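Local coordinates for DNA protection during starvation protein (Agrobacterium tumefaciens, PDB 1O9R) that protects DNA from oxidative damage without binding it, oxidising ferrous iron with hydrogen peroxide and storing the ferric mineral inside a hollow shell of twelve subunits, at residues A[91-96]-A[114-119]. Numbering follows the deposited sequence.
Sequences TKLKAY and YGEVAN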
ATOM      1  N   THR A  91     -12.488 -20.964  32.092  1.00 15.19           N
ATOM      2  CA  THR A  91     -13.547 -20.235  31.385  1.00 14.99           C
ATOM      3  C   THR A  91     -14.835 -20.118  32.181  1.00 16.60           C
ATOM      4  O   THR A  91     -15.147 -21.057  32.919  1.00 17.87           O
ATOM      5  CB  THR A  91     -13.837 -20.835  29.985  1.00 15.39           C
ATOM      6  OG1 THR A  91     -14.832 -20.038  29.358  1.00 16.03           O
ATOM      7  CG2 THR A  91     -14.336 -22.300  30.123  1.00 15.66           C
ATOM      8  N   LYS A  92     -15.548 -19.010  32.013  1.00 16.07           N
ATOM      9  CA  LYS A  92     -16.859 -18.829  32.647  1.00 18.82           C
ATOM     10  C   LYS A  92     -17.981 -19.078  31.657  1.00 18.97           C
ATOM     11  O   LYS A  92     -19.176 -18.967  32.049  1.00 20.56           O
ATOM     12  CB  LYS A  92     -17.035 -17.424  33.245  1.00 21.62           C
ATOM     13  CG  LYS A  92     -16.084 -17.146  34.398  1.00 24.64           C
ATOM     14  CD  LYS A  92     -15.769 -18.276  35.309  1.00 29.82           C
ATOM     15  CE  LYS A  92     -16.789 -18.997  36.124  1.00 33.95           C
ATOM     16  NZ  LYS A  92     -16.165 -20.015  37.039  1.00 37.08           N
ATOM     17  N   LEU A  93     -17.670 -19.452  30.397  1.00 15.98           N
ATOM     18  CA  LEU A  93     -18.713 -19.623  29.422  1.00 16.52           C
ATOM     19  C   LEU A  93     -19.249 -21.049  29.374  1.00 16.13           C
ATOM     20  O   LEU A  93     -18.486 -21.986  29.523  1.00 18.90           O
ATOM     21  CB  LEU A  93     -18.170 -19.281  28.004  1.00 16.39           C
ATOM     22  CG  LEU A  93     -17.505 -17.899  27.970  1.00 16.85           C
ATOM     23  CD1 LEU A  93     -17.155 -17.688  26.497  1.00 16.33           C
ATOM     24  CD2 LEU A  93     -18.450 -16.800  28.455  1.00 17.22           C
ATOM     25  N   LYS A  94     -20.556 -21.128  29.178  1.00 16.80           N
ATOM     26  CA  LYS A  94     -21.126 -22.472  29.014  1.00 15.89           C
ATOM     27  C   LYS A  94     -20.747 -22.990  27.619  1.00 17.09           C
ATOM     28  O   LYS A  94     -20.645 -22.209  26.658  1.00 16.88           O
ATOM     29  CB  LYS A  94     -22.648 -22.335  28.996  1.00 19.30           C
ATOM     30  CG  LYS A  94     -23.411 -21.093  28.881  1.00 26.18           C
ATOM     31  CD  LYS A  94     -23.025 -19.910  28.009  1.00 28.36           C
ATOM     32  CE  LYS A  94     -22.243 -18.878  28.787  1.00 18.09           C
ATOM     33  NZ  LYS A  94     -21.219 -18.083  28.132  1.00 34.18           N
ATOM     34  N   ALA A  95     -20.577 -24.303  27.527  1.00 16.34           N
ATOM     35  CA  ALA A  95     -20.270 -24.928  26.242  1.00 15.42           C
ATOM     36  C   ALA A  95     -21.224 -24.489  25.148  1.00 16.49           C
ATOM     37  O   ALA A  95     -22.458 -24.396  25.236  1.00 16.42           O
ATOM     38  CB  ALA A  95     -20.409 -26.464  26.414  1.00 18.35           C
ATOM     39  N   TYR A  96     -20.580 -24.169  23.985  1.00 15.47           N
ATOM     40  CA  TYR A  96     -21.373 -23.693  22.856  1.00 15.84           C
ATOM     41  C   TYR A  96     -22.045 -24.875  22.173  1.00 14.77           C
ATOM     42  O   TYR A  96     -21.434 -25.920  21.912  1.00 16.50           O
ATOM     43  CB  TYR A  96     -20.391 -22.979  21.849  1.00 15.96           C
ATOM     44  CG  TYR A  96     -21.142 -22.147  20.843  1.00 14.54           C
ATOM     45  CD1 TYR A  96     -21.567 -20.836  21.143  1.00 15.85           C
ATOM     46  CD2 TYR A  96     -21.468 -22.664  19.592  1.00 14.66           C
ATOM     47  CE1 TYR A  96     -22.269 -20.056  20.256  1.00 16.43           C
ATOM     48  CE2 TYR A  96     -22.197 -21.875  18.698  1.00 15.37           C
ATOM     49  CZ  TYR A  96     -22.589 -20.590  19.006  1.00 14.66           C
ATOM     50  OH  TYR A  96     -23.300 -19.791  18.150  1.00 15.91           O
ATOM     51  N   TYR A 114     -20.985 -13.182  24.480  1.00 13.88           N
ATOM     52  CA  TYR A 114     -20.398 -11.855  24.360  1.00 14.36           C
ATOM     53  C   TYR A 114     -20.836 -10.945  25.498  1.00 14.81           C
ATOM     54  O   TYR A 114     -20.030 -10.162  26.019  1.00 13.76           O
ATOM     55  CB  TYR A 114     -20.793 -11.179  22.999  1.00 14.52           C
ATOM     56  CG  TYR A 114     -19.778 -11.520  21.909  1.00 14.33           C
ATOM     57  CD1 TYR A 114     -18.904 -10.508  21.486  1.00 15.65           C
ATOM     58  CD2 TYR A 114     -19.772 -12.748  21.309  1.00 15.14           C
ATOM     59  CE1 TYR A 114     -17.989 -10.854  20.453  1.00 15.88           C
ATOM     60  CE2 TYR A 114     -18.859 -13.100  20.331  1.00 14.58           C
ATOM     61  CZ  TYR A 114     -17.991 -12.103  19.937  1.00 15.31           C
ATOM     62  OH  TYR A 114     -17.031 -12.421  18.962  1.00 15.25           O
ATOM     63  N   GLY A 115     -22.113 -11.030  25.943  1.00 14.44           N
ATOM     64  CA  GLY A 115     -22.567 -10.247  27.084  1.00 13.05           C
ATOM     65  C   GLY A 115     -21.790 -10.593  28.362  1.00 14.60           C
ATOM     66  O   GLY A 115     -21.342  -9.715  29.092  1.00 15.93           O
ATOM     67  N   GLU A 116     -21.612 -11.921  28.557  1.00 14.99           N
ATOM     68  CA  GLU A 116     -20.856 -12.312  29.768  1.00 16.02           C
ATOM     69  C   GLU A 116     -19.422 -11.815  29.754  1.00 16.00           C
ATOM     70  O   GLU A 116     -18.900 -11.255  30.744  1.00 16.19           O
ATOM     71  CB  GLU A 116     -20.912 -13.847  29.944  1.00 17.27           C
ATOM     72  CG  GLU A 116     -22.350 -14.226  30.314  1.00 23.67           C
ATOM     73  CD  GLU A 116     -22.619 -15.693  30.203  1.00 28.92           C
ATOM     74  OE1 GLU A 116     -23.697 -16.162  30.653  1.00 32.36           O
ATOM     75  OE2 GLU A 116     -21.761 -16.399  29.638  1.00 30.71           O
ATOM     76  N   VAL A 117     -18.755 -11.917  28.598  1.00 13.58           N
ATOM     77  CA  VAL A 117     -17.360 -11.448  28.547  1.00 14.95           C
ATOM     78  C   VAL A 117     -17.294  -9.914  28.568  1.00 13.40           C
ATOM     79  O   VAL A 117     -16.441  -9.370  29.293  1.00 13.85           O
ATOM     80  CB  VAL A 117     -16.705 -11.981  27.262  1.00 14.21           C
ATOM     81  CG1 VAL A 117     -15.244 -11.451  27.187  1.00 15.89           C
ATOM     82  CG2 VAL A 117     -16.676 -13.516  27.319  1.00 15.64           C
ATOM     83  N   ALA A 118     -18.199  -9.209  27.932  1.00 12.86           N
ATOM     84  CA  ALA A 118     -18.214  -7.736  28.008  1.00 13.16           C
ATOM     85  C   ALA A 118     -18.339  -7.352  29.500  1.00 12.84           C
ATOM     86  O   ALA A 118     -17.693  -6.379  29.898  1.00 14.67           O
ATOM     87  CB  ALA A 118     -19.356  -7.199  27.170  1.00 14.32           C
ATOM     88  N   ASN A 119     -19.278  -8.023  30.185  1.00 13.64           N
ATOM     89  CA  ASN A 119     -19.505  -7.588  31.572  1.00 12.53           C
ATOM     90  C   ASN A 119     -18.406  -8.022  32.507  1.00 14.77           C
ATOM     91  O   ASN A 119     -18.037  -7.276  33.434  1.00 15.79           O
ATOM     92  CB  ASN A 119     -20.874  -8.199  31.990  1.00 14.29           C
ATOM     93  CG  ASN A 119     -22.018  -7.533  31.262  1.00 15.00           C
ATOM     94  OD1 ASN A 119     -21.976  -6.402  30.771  1.00 16.40           O
ATOM     95  ND2 ASN A 119     -23.182  -8.195  31.167  1.00 15.97           N
TER
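Glu116 reaches from its helix toward the loop 91-96, and Leu93 and Lys94 meet it there. Followed outward, its CB lies 4.1 Å from Leu93 CD2. With CG anti to the carbonyl carbon (chi1 -69°) and the chain extended beyond it, the carboxylate is carried alongside Leu93, the two chains pointing opposite ways, and out to the lysine. At the tip, OE2 lies near the same methyl and is modelled in a salt bridge with Lys94 NZ, but both atoms stand too close to neighbours for the details to be relied on. The lysine chain, bent along its length, meets the glutamate head-on. Long charged side chains suit this partly exposed edge of the contact. In the ferritin-like four-helix bundle of Dps, the loop follows the short helix 84-90 and packs here against helix 103-130. Beneath the charges the contact turns apolar: Leu93 CD2 touches Val117 CG2 at 3.9 Å, the two side chains set nearly perpendicular, and branched hydrocarbon fits this buried level. Just before Leu93 in the chain, Thr91 forms an ST turn, its OG1 accepting a nearly straight bond (172°) from Leu93 N at 3.1 Å. Asp31 of helix 12-42 also bonds that hydroxyl, while Arg113 NE holds the carbonyl oxygen of Lys94.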